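Long-range contacts in mitochondrial RNA-binding protein 2 (Trypanosoma brucei, PDB 2GIA), which forms a complex with mitochondrial RNA-binding protein 1 that binds guide RNA and serves as an RNA matchmaker in RNA editing: residues P44-N52 / V166-L176; F105-K115 / F127-F137. All coordinates share one frame; numbering follows the deposited sequence.

In the fold
The chain illustrates how a helix can join two antiparallel sheets. Contact 1 sets strand 45-50, outermost of the first sheet within this chain, against the end of strand 160-168 and the start of helix 170-187; contact 2 packs the end of helix 101-109 and the loop after it on the second sheet. Their centres lie about 14 Å apart, contact 1 about 7 Å and contact 2 about 16 Å from the centre of the chain. Neighbouring strands link them directly: F168 N probably donates to F137 O at 2.9 Å, while F127 rests on L176 and F137 on S173. Both also reach chains of mitochondrial RNA-binding protein 1, so each borders the interfaces of the four-chain assembly.

Contact 1: P44-N52 / V166-L176; sequences PAFDVVHWN and VEFDVAESLML
F46, V48 and H50 turn inward from strand 45-50, outermost of its sheet within this chain, to meet strand 160-168 and helix 170-187, whose first turn is fixed by a D169/E172 capping box within this Whirly-type fold. The apolar half is tight. A chi1 of 67° sets F46 CG between the backbone N and the carbonyl carbon, and the ring takes M175 CB over one face, 4.3 Å from its centroid. M175 CE closes on F46 CD1 at 3.5 Å, and SD lies obliquely to the ring in a Met-aromatic contact, while L176 CD1 sits in plane at the ring edge; F179 adds an edge-to-face neighbour. V48 splits its branches, CG2 meeting F168 CE1 at 3.8 Å and CG1 leaning on V166.

Toward H50 the packing gives way to polar contacts and solvent. H50 NE2 donates to E167 O (3.0 Å, 159°), in the carbonyl plane and close to the plane of its own ring. At the same ring edge, CE1 of H50 lies 3.0 Å from E172 OE2, the carboxylate plane turned 56° from the imidazole. The E172 carboxylate is shared: OE1 accepts from D169 N, whereas OE2 takes a bond from a water (2.7 Å) that itself accepts from V49 N.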
loop_
_atom_site.group_PDB
_atom_site.type_symbol
_atom_site.label_atom_id
_atom_site.label_comp_id
_atom_site.label_asym_id
_atom_site.label_seq_id
_atom_site.Cartn_x
_atom_site.Cartn_y
_atom_site.Cartn_z
ATOM N N PRO D 44 12.905 11.054 -5.364
ATOM C CA PRO D 44 11.460 10.811 -5.501
ATOM C C PRO D 44 10.822 12.137 -5.038
ATOM O O PRO D 44 11.296 12.747 -4.072
ATOM C CB PRO D 44 11.204 9.695 -4.494
ATOM C CG PRO D 44 12.459 8.875 -4.615
ATOM C CD PRO D 44 13.584 9.949 -4.666
ATOM N N ALA D 45 9.740 12.576 -5.665
ATOM C CA ALA D 45 9.178 13.888 -5.282
ATOM C C ALA D 45 7.811 14.141 -5.894
ATOM O O ALA D 45 7.350 13.417 -6.768
ATOM C CB ALA D 45 10.131 15.001 -5.827
ATOM N N PHE D 46 7.152 15.174 -5.415
ATOM C CA PHE D 46 5.924 15.632 -6.082
ATOM C C PHE D 46 5.933 17.159 -5.943
ATOM O O PHE D 46 6.621 17.691 -5.085
ATOM C CB PHE D 46 4.620 15.044 -5.529
ATOM C CG PHE D 46 4.275 15.462 -4.129
ATOM C CD1 PHE D 46 3.327 16.467 -3.906
ATOM C CD2 PHE D 46 4.867 14.819 -3.023
ATOM C CE1 PHE D 46 2.962 16.841 -2.604
ATOM C CE2 PHE D 46 4.497 15.191 -1.705
ATOM C CZ PHE D 46 3.548 16.203 -1.505
ATOM N N ASP D 47 5.190 17.862 -6.793
ATOM C CA ASP D 47 5.179 19.329 -6.730
ATOM C C ASP D 47 3.847 19.838 -6.253
ATOM O O ASP D 47 2.803 19.256 -6.625
ATOM C CB ASP D 47 5.418 19.900 -8.126
ATOM C CG ASP D 47 6.638 19.344 -8.777
ATOM O OD1 ASP D 47 7.678 19.251 -8.097
ATOM O OD2 ASP D 47 6.572 19.001 -9.984
ATOM N N VAL D 48 3.850 20.912 -5.456
ATOM C CA VAL D 48 2.601 21.527 -5.004
ATOM C C VAL D 48 2.706 22.869 -5.750
ATOM O O VAL D 48 3.504 23.735 -5.395
ATOM C CB VAL D 48 2.553 21.737 -3.472
ATOM C CG1 VAL D 48 1.281 22.583 -3.082
ATOM C CG2 VAL D 48 2.455 20.364 -2.755
ATOM N N VAL D 49 1.907 23.008 -6.807
ATOM C CA VAL D 49 1.980 24.165 -7.684
ATOM C C VAL D 49 0.886 25.194 -7.437
ATOM O O VAL D 49 -0.300 24.885 -7.518
ATOM C CB VAL D 49 1.940 23.687 -9.149
ATOM C CG1 VAL D 49 2.328 24.824 -10.095
ATOM C CG2 VAL D 49 2.868 22.480 -9.338
ATOM N N HIS D 50 1.296 26.418 -7.134
ATOM C CA HIS D 50 0.345 27.499 -6.870
ATOM C C HIS D 50 0.718 28.767 -7.666
ATOM O O HIS D 50 1.009 29.823 -7.089
ATOM C CB HIS D 50 0.302 27.810 -5.369
ATOM C CG HIS D 50 -0.157 26.657 -4.520
ATOM N ND1 HIS D 50 -1.049 25.701 -4.972
ATOM C CD2 HIS D 50 0.087 26.356 -3.222
ATOM C CE1 HIS D 50 -1.340 24.870 -3.986
ATOM N NE2 HIS D 50 -0.664 25.245 -2.911
ATOM N N TRP D 51 0.744 28.620 -8.987
ATOM C CA TRP D 51 1.070 29.701 -9.915
ATOM C C TRP D 51 0.000 30.785 -9.894
ATOM O O TRP D 51 -1.171 30.531 -9.614
ATOM C CB TRP D 51 1.135 29.169 -11.340
ATOM C CG TRP D 51 2.216 28.198 -11.638
ATOM C CD1 TRP D 51 2.136 27.143 -12.494
ATOM C CD2 TRP D 51 3.566 28.247 -11.185
ATOM N NE1 TRP D 51 3.358 26.534 -12.613
ATOM C CE2 TRP D 51 4.257 27.189 -11.818
ATOM C CE3 TRP D 51 4.264 29.081 -10.307
ATOM C CZ2 TRP D 51 5.616 26.940 -11.601
ATOM C CZ3 TRP D 51 5.619 28.836 -10.092
ATOM C CH2 TRP D 51 6.278 27.771 -10.740
ATOM N N ASN D 52 0.415 31.997 -10.230
ATOM C CA ASN D 52 -0.501 33.117 -10.286
ATOM C C ASN D 52 0.099 34.178 -11.191
ATOM O O ASN D 52 0.867 35.010 -10.726
ATOM C CB ASN D 52 -0.732 33.698 -8.894
ATOM C CG ASN D 52 -1.709 34.863 -8.914
ATOM O OD1 ASN D 52 -2.827 34.737 -9.409
ATOM N ND2 ASN D 52 -1.290 36.000 -8.377
ATOM N N VAL D 166 2.193 27.382 2.781
ATOM C CA VAL D 166 1.754 26.567 1.647
ATOM C C VAL D 166 0.494 25.831 2.095
ATOM O O VAL D 166 0.521 25.101 3.081
ATOM C CB VAL D 166 2.824 25.535 1.200
ATOM C CG1 VAL D 166 2.262 24.641 0.079
ATOM C CG2 VAL D 166 4.061 26.264 0.671
ATOM N N GLU D 167 -0.608 26.065 1.389
ATOM C CA GLU D 167 -1.877 25.426 1.679
ATOM C C GLU D 167 -1.917 24.095 0.901
ATOM O O GLU D 167 -1.490 24.023 -0.254
ATOM C CB GLU D 167 -3.060 26.289 1.189
ATOM C CG GLU D 167 -3.244 27.653 1.892
ATOM C CD GLU D 167 -3.365 27.529 3.398
ATOM O OE1 GLU D 167 -3.724 26.440 3.910
ATOM O OE2 GLU D 167 -3.107 28.530 4.085
ATOM N N PHE D 168 -2.433 23.061 1.536
ATOM C CA PHE D 168 -2.564 21.769 0.888
ATOM C C PHE D 168 -4.057 21.478 0.798
ATOM O O PHE D 168 -4.691 21.292 1.841
ATOM C CB PHE D 168 -1.909 20.670 1.741
ATOM C CG PHE D 168 -0.406 20.675 1.696
ATOM C CD1 PHE D 168 0.286 19.689 0.976
ATOM C CD2 PHE D 168 0.320 21.670 2.361
ATOM C CE1 PHE D 168 1.688 19.703 0.927
ATOM C CE2 PHE D 168 1.722 21.703 2.320
ATOM C CZ PHE D 168 2.412 20.721 1.607
ATOM N N ASP D 169 -4.625 21.452 -0.401
ATOM C CA ASP D 169 -6.046 21.109 -0.520
ATOM C C ASP D 169 -6.224 19.578 -0.369
ATOM O O ASP D 169 -5.285 18.872 -0.005
ATOM C CB ASP D 169 -6.660 21.640 -1.843
ATOM C CG ASP D 169 -6.148 20.923 -3.100
ATOM O OD1 ASP D 169 -5.504 19.857 -3.004
ATOM O OD2 ASP D 169 -6.412 21.433 -4.215
ATOM N N VAL D 170 -7.430 19.076 -0.594
ATOM C CA VAL D 170 -7.696 17.654 -0.409
ATOM C C VAL D 170 -6.770 16.752 -1.207
ATOM O O VAL D 170 -6.304 15.747 -0.682
ATOM C CB VAL D 170 -9.130 17.291 -0.771
ATOM C CG1 VAL D 170 -9.348 15.794 -0.620
ATOM C CG2 VAL D 170 -10.066 18.033 0.127
ATOM N N ALA D 171 -6.538 17.093 -2.463
ATOM C CA ALA D 171 -5.652 16.295 -3.320
ATOM C C ALA D 171 -4.202 16.385 -2.870
ATOM O O ALA D 171 -3.518 15.382 -2.771
ATOM C CB ALA D 171 -5.768 16.747 -4.785
ATOM N N GLU D 172 -3.725 17.597 -2.632
ATOM C CA GLU D 172 -2.329 17.807 -2.226
ATOM C C GLU D 172 -1.986 17.162 -0.891
ATOM O O GLU D 172 -0.854 16.685 -0.697
ATOM C CB GLU D 172 -2.040 19.333 -2.200
ATOM C CG GLU D 172 -2.226 19.927 -3.599
ATOM C CD GLU D 172 -2.405 21.482 -3.626
ATOM O OE1 GLU D 172 -2.837 22.073 -2.614
ATOM O OE2 GLU D 172 -2.118 22.086 -4.681
ATOM N N SER D 173 -2.949 17.140 0.026
ATOM C CA SER D 173 -2.752 16.548 1.329
ATOM C C SER D 173 -2.668 15.027 1.171
ATOM O O SER D 173 -1.852 14.369 1.817
ATOM C CB SER D 173 -3.932 16.889 2.240
ATOM O OG SER D 173 -3.955 18.282 2.485
ATOM N N LEU D 174 -3.540 14.478 0.324
ATOM C CA LEU D 174 -3.528 13.029 0.060
ATOM C C LEU D 174 -2.180 12.692 -0.570
ATOM O O LEU D 174 -1.553 11.700 -0.225
ATOM C CB LEU D 174 -4.675 12.687 -0.910
ATOM C CG LEU D 174 -4.892 11.215 -1.255
ATOM C CD1 LEU D 174 -4.895 10.389 0.027
ATOM C CD2 LEU D 174 -6.253 11.059 -1.984
ATOM N N MET D 175 -1.722 13.525 -1.505
ATOM C CA MET D 175 -0.424 13.291 -2.118
ATOM C C MET D 175 0.680 13.274 -1.080
ATOM O O MET D 175 1.549 12.422 -1.128
ATOM C CB MET D 175 -0.096 14.358 -3.159
ATOM C CG MET D 175 -0.932 14.242 -4.419
ATOM S SD MET D 175 -0.695 15.665 -5.551
ATOM C CE MET D 175 0.887 15.195 -6.039
ATOM N N LEU D 176 0.646 14.214 -0.135
ATOM C CA LEU D 176 1.683 14.249 0.895
ATOM C C LEU D 176 1.575 13.004 1.795
ATOM O O LEU D 176 2.592 12.433 2.168
ATOM C CB LEU D 176 1.553 15.544 1.737
ATOM C CG LEU D 176 2.590 15.705 2.864
ATOM C CD1 LEU D 176 4.003 15.856 2.270
ATOM C CD2 LEU D 176 2.213 16.919 3.724
HETATM O O HOH W 1 -0.643 21.249 -6.751
#

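Contact 2: F105-K115 / F127-F137; sequences FLAVLEGRSEK and FTPNPAAPYTF
The F127 ring carries F105 over one face and the side chains of V108 and L109 at its edge. F105 CD1 lies 3.7 Å from F127 CG, displaced toward the rim, and the two rings meet obliquely, with centroids 5.1 Å apart and planes at 40°. F127 reaches this place because its CG is anti to the backbone N (chi1 -176°). At its edge, L109 CD2 is 3.8 Å from F127 CE2. The same methyl also lies over a face of F137, 4.0 Å from that ring's centroid and 15° off the normal, a CH-pi contact; one methyl of L109 thus serves two rings, at the edge of F127 and over a face of F137. V108 also bridges the two rings, but obliquely to F127: CG1 touches F127 CD2 and, at 3.7 Å, F137 CE1.

This is helix-on-sheet packing, in which residues 105-109, the last turn of the helix, run nearly parallel to residues 127-129 of the strand. A Schellman motif at G111 then ends the helix, and the chain returns through an ST turn at S113 to start strand 116-119. On this outer side the contact is more exposed: K115 lies alongside T128, both pointing the same way, and E114 O comes 3.1 Å from P129 CD. Beyond the segments, R112 forms a salt bridge with E136 of a mitochondrial RNA-binding protein 1 chain, tying the loop after the helix to the assembly.

The chemistry across the contact is thus apolar and aromatic, with weak polar touches such as K115 CA to F127 O at 3.5 Å. Its cohesion rests on shape: methyl groups and a second ring packed against the faces and rims of F127 and F137, while classical hydrogen bonds are spent within the turns and along the sheet.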
loop_
_atom_site.group_PDB
_atom_site.type_symbol
_atom_site.label_atom_id
_atom_site.label_comp_id
_atom_site.label_asym_id
_atom_site.label_seq_id
_atom_site.Cartn_x
_atom_site.Cartn_y
_atom_site.Cartn_z
ATOM N N PHE D 105 4.337 14.171 10.970
ATOM C CA PHE D 105 3.523 14.768 9.912
ATOM C C PHE D 105 2.392 13.791 9.588
ATOM O O PHE D 105 1.250 14.207 9.418
ATOM C CB PHE D 105 4.365 15.013 8.664
ATOM C CG PHE D 105 5.028 16.390 8.649
ATOM C CD1 PHE D 105 4.475 17.426 7.907
ATOM C CD2 PHE D 105 6.169 16.629 9.399
ATOM C CE1 PHE D 105 5.076 18.719 7.917
ATOM C CE2 PHE D 105 6.782 17.910 9.420
ATOM C CZ PHE D 105 6.228 18.938 8.681
ATOM N N LEU D 106 2.706 12.490 9.499
ATOM C CA LEU D 106 1.665 11.505 9.191
ATOM C C LEU D 106 0.586 11.566 10.257
ATOM O O LEU D 106 -0.621 11.454 9.959
ATOM C CB LEU D 106 2.269 10.061 9.091
ATOM C CG LEU D 106 3.000 9.861 7.740
ATOM C CD1 LEU D 106 3.837 8.562 7.801
ATOM C CD2 LEU D 106 1.989 9.787 6.566
ATOM N N ALA D 107 1.002 11.738 11.519
ATOM C CA ALA D 107 0.007 11.771 12.584
ATOM C C ALA D 107 -1.000 12.911 12.377
ATOM O O ALA D 107 -2.177 12.758 12.709
ATOM C CB ALA D 107 0.684 11.874 13.967
ATOM N N VAL D 108 -0.549 14.034 11.814
ATOM C CA VAL D 108 -1.454 15.152 11.564
ATOM C C VAL D 108 -2.361 14.819 10.366
ATOM O O VAL D 108 -3.581 14.967 10.449
ATOM C CB VAL D 108 -0.667 16.479 11.311
ATOM C CG1 VAL D 108 -1.633 17.611 10.842
ATOM C CG2 VAL D 108 0.073 16.906 12.620
ATOM N N LEU D 109 -1.772 14.326 9.276
ATOM C CA LEU D 109 -2.540 13.967 8.080
ATOM C C LEU D 109 -3.590 12.894 8.382
ATOM O O LEU D 109 -4.665 12.893 7.804
ATOM C CB LEU D 109 -1.576 13.440 6.978
ATOM C CG LEU D 109 -0.612 14.523 6.454
ATOM C CD1 LEU D 109 0.615 13.958 5.715
ATOM C CD2 LEU D 109 -1.403 15.395 5.507
ATOM N N GLU D 110 -3.286 12.004 9.310
ATOM C CA GLU D 110 -4.204 10.905 9.601
ATOM C C GLU D 110 -5.186 11.223 10.714
ATOM O O GLU D 110 -5.948 10.360 11.117
ATOM C CB GLU D 110 -3.404 9.594 9.895
ATOM C CG GLU D 110 -2.619 9.111 8.663
ATOM C CD GLU D 110 -1.650 8.000 8.995
ATOM O OE1 GLU D 110 -1.838 7.369 10.051
ATOM O OE2 GLU D 110 -0.709 7.745 8.210
ATOM N N GLY D 111 -5.125 12.459 11.214
ATOM C CA GLY D 111 -6.065 12.928 12.227
ATOM C C GLY D 111 -5.815 12.583 13.673
ATOM O O GLY D 111 -6.657 12.830 14.520
ATOM N N ARG D 112 -4.657 12.028 13.972
ATOM C CA ARG D 112 -4.358 11.656 15.331
ATOM C C ARG D 112 -3.745 12.820 16.115
ATOM O O ARG D 112 -3.891 12.892 17.333
ATOM C CB ARG D 112 -3.415 10.438 15.334
ATOM C CG ARG D 112 -3.105 9.905 16.710
ATOM C CD ARG D 112 -2.088 8.775 16.643
ATOM N NE ARG D 112 -2.651 7.523 16.138
ATOM C CZ ARG D 112 -3.292 6.657 16.914
ATOM N NH1 ARG D 112 -3.457 6.929 18.207
ATOM N NH2 ARG D 112 -3.696 5.488 16.436
ATOM N N SER D 113 -3.091 13.742 15.413
ATOM C CA SER D 113 -2.449 14.879 16.056
ATOM C C SER D 113 -2.968 16.174 15.447
ATOM O O SER D 113 -3.297 16.225 14.252
ATOM C CB SER D 113 -0.930 14.780 15.895
ATOM O OG SER D 113 -0.319 16.053 15.935
ATOM N N GLU D 114 -3.073 17.225 16.262
ATOM C CA GLU D 114 -3.593 18.478 15.720
ATOM C C GLU D 114 -2.477 19.377 15.226
ATOM O O GLU D 114 -2.732 20.405 14.597
ATOM C CB GLU D 114 -4.446 19.215 16.766
ATOM C CG GLU D 114 -5.891 18.680 16.918
ATOM C CD GLU D 114 -6.650 18.585 15.582
ATOM O OE1 GLU D 114 -6.504 17.563 14.880
ATOM O OE2 GLU D 114 -7.391 19.526 15.219
ATOM N N LYS D 115 -1.239 18.997 15.502
ATOM C CA LYS D 115 -0.120 19.813 15.062
ATOM C C LYS D 115 1.250 19.176 15.167
ATOM O O LYS D 115 1.492 18.320 16.011
ATOM C CB LYS D 115 -0.079 21.141 15.863
ATOM C CG LYS D 115 1.251 21.899 15.708
ATOM C CD LYS D 115 1.176 23.344 16.227
ATOM C CE LYS D 115 1.145 23.433 17.748
ATOM N NZ LYS D 115 -0.069 22.820 18.335
ATOM N N PHE D 127 2.633 22.488 11.020
ATOM C CA PHE D 127 1.808 21.848 10.000
ATOM C C PHE D 127 0.567 21.469 10.789
ATOM O O PHE D 127 0.643 20.702 11.731
ATOM C CB PHE D 127 2.503 20.582 9.425
ATOM C CG PHE D 127 1.739 19.935 8.312
ATOM C CD1 PHE D 127 1.776 20.478 7.024
ATOM C CD2 PHE D 127 0.952 18.809 8.550
ATOM C CE1 PHE D 127 1.032 19.915 5.965
ATOM C CE2 PHE D 127 0.208 18.239 7.520
ATOM C CZ PHE D 127 0.247 18.794 6.214
ATOM N N THR D 128 -0.576 21.980 10.359
ATOM C CA THR D 128 -1.810 21.766 11.067
ATOM C C THR D 128 -2.963 21.628 10.101
ATOM O O THR D 128 -2.848 21.999 8.922
ATOM C CB THR D 128 -2.078 23.018 11.939
ATOM O OG1 THR D 128 -2.151 24.152 11.069
ATOM C CG2 THR D 128 -0.909 23.278 12.894
ATOM N N PRO D 129 -4.099 21.100 10.580
ATOM C CA PRO D 129 -5.273 20.957 9.714
ATOM C C PRO D 129 -5.814 22.370 9.467
ATOM O O PRO D 129 -5.653 23.269 10.302
ATOM C CB PRO D 129 -6.274 20.161 10.551
ATOM C CG PRO D 129 -5.501 19.610 11.676
ATOM C CD PRO D 129 -4.270 20.416 11.870
ATOM N N ASN D 130 -6.441 22.576 8.323
ATOM C CA ASN D 130 -7.018 23.879 8.031
ATOM C C ASN D 130 -8.516 23.765 8.323
ATOM O O ASN D 130 -9.216 22.966 7.711
ATOM C CB ASN D 130 -6.798 24.270 6.569
ATOM C CG ASN D 130 -7.395 25.628 6.249
ATOM O OD1 ASN D 130 -8.286 26.098 6.965
ATOM N ND2 ASN D 130 -6.918 26.263 5.176
ATOM N N PRO D 131 -9.019 24.561 9.277
ATOM C CA PRO D 131 -10.430 24.584 9.684
ATOM C C PRO D 131 -11.405 24.791 8.524
ATOM O O PRO D 131 -12.517 24.276 8.552
ATOM C CB PRO D 131 -10.500 25.768 10.658
ATOM C CG PRO D 131 -9.113 25.892 11.188
ATOM C CD PRO D 131 -8.229 25.566 10.013
ATOM N N ALA D 132 -10.989 25.567 7.526
ATOM C CA ALA D 132 -11.817 25.892 6.367
ATOM C C ALA D 132 -12.436 24.721 5.599
ATOM O O ALA D 132 -13.477 24.890 4.967
ATOM C CB ALA D 132 -11.013 26.757 5.394
ATOM N N ALA D 133 -11.804 23.543 5.635
ATOM C CA ALA D 133 -12.319 22.404 4.887
ATOM C C ALA D 133 -11.732 21.073 5.397
ATOM O O ALA D 133 -10.543 20.997 5.715
ATOM C CB ALA D 133 -11.986 22.597 3.413
ATOM N N PRO D 134 -12.558 20.018 5.486
ATOM C CA PRO D 134 -12.021 18.740 5.973
ATOM C C PRO D 134 -10.922 18.220 5.065
ATOM O O PRO D 134 -10.913 18.459 3.853
ATOM C CB PRO D 134 -13.240 17.805 5.960
ATOM C CG PRO D 134 -14.395 18.734 6.103
ATOM C CD PRO D 134 -14.001 19.899 5.205
ATOM N N TYR D 135 -9.990 17.502 5.669
ATOM C CA TYR D 135 -8.913 16.912 4.910
ATOM C C TYR D 135 -7.991 17.907 4.207
ATOM O O TYR D 135 -7.396 17.556 3.189
ATOM C CB TYR D 135 -9.511 15.934 3.885
ATOM C CG TYR D 135 -10.383 14.860 4.534
ATOM C CD1 TYR D 135 -9.843 13.976 5.465
ATOM C CD2 TYR D 135 -11.754 14.776 4.266
ATOM C CE1 TYR D 135 -10.629 13.046 6.117
ATOM C CE2 TYR D 135 -12.565 13.834 4.927
ATOM C CZ TYR D 135 -11.989 12.976 5.847
ATOM O OH TYR D 135 -12.750 12.035 6.504
ATOM N N THR D 136 -7.883 19.139 4.718
ATOM C CA THR D 136 -6.974 20.142 4.125
ATOM C C THR D 136 -6.046 20.573 5.255
ATOM O O THR D 136 -6.410 20.525 6.435
ATOM C CB THR D 136 -7.693 21.399 3.524
ATOM O OG1 THR D 136 -8.340 22.136 4.567
ATOM C CG2 THR D 136 -8.717 20.968 2.455
ATOM N N PHE D 137 -4.843 20.985 4.881
ATOM C CA PHE D 137 -3.834 21.304 5.863
ATOM C C PHE D 137 -3.045 22.527 5.464
ATOM O O PHE D 137 -3.091 22.947 4.308
ATOM C CB PHE D 137 -2.891 20.110 6.008
ATOM C CG PHE D 137 -3.582 18.869 6.490
ATOM C CD1 PHE D 137 -3.607 18.551 7.846
ATOM C CD2 PHE D 137 -4.288 18.063 5.602
ATOM C CE1 PHE D 137 -4.338 17.442 8.310
ATOM C CE2 PHE D 137 -5.018 16.955 6.057
ATOM C CZ PHE D 137 -5.044 16.647 7.408
#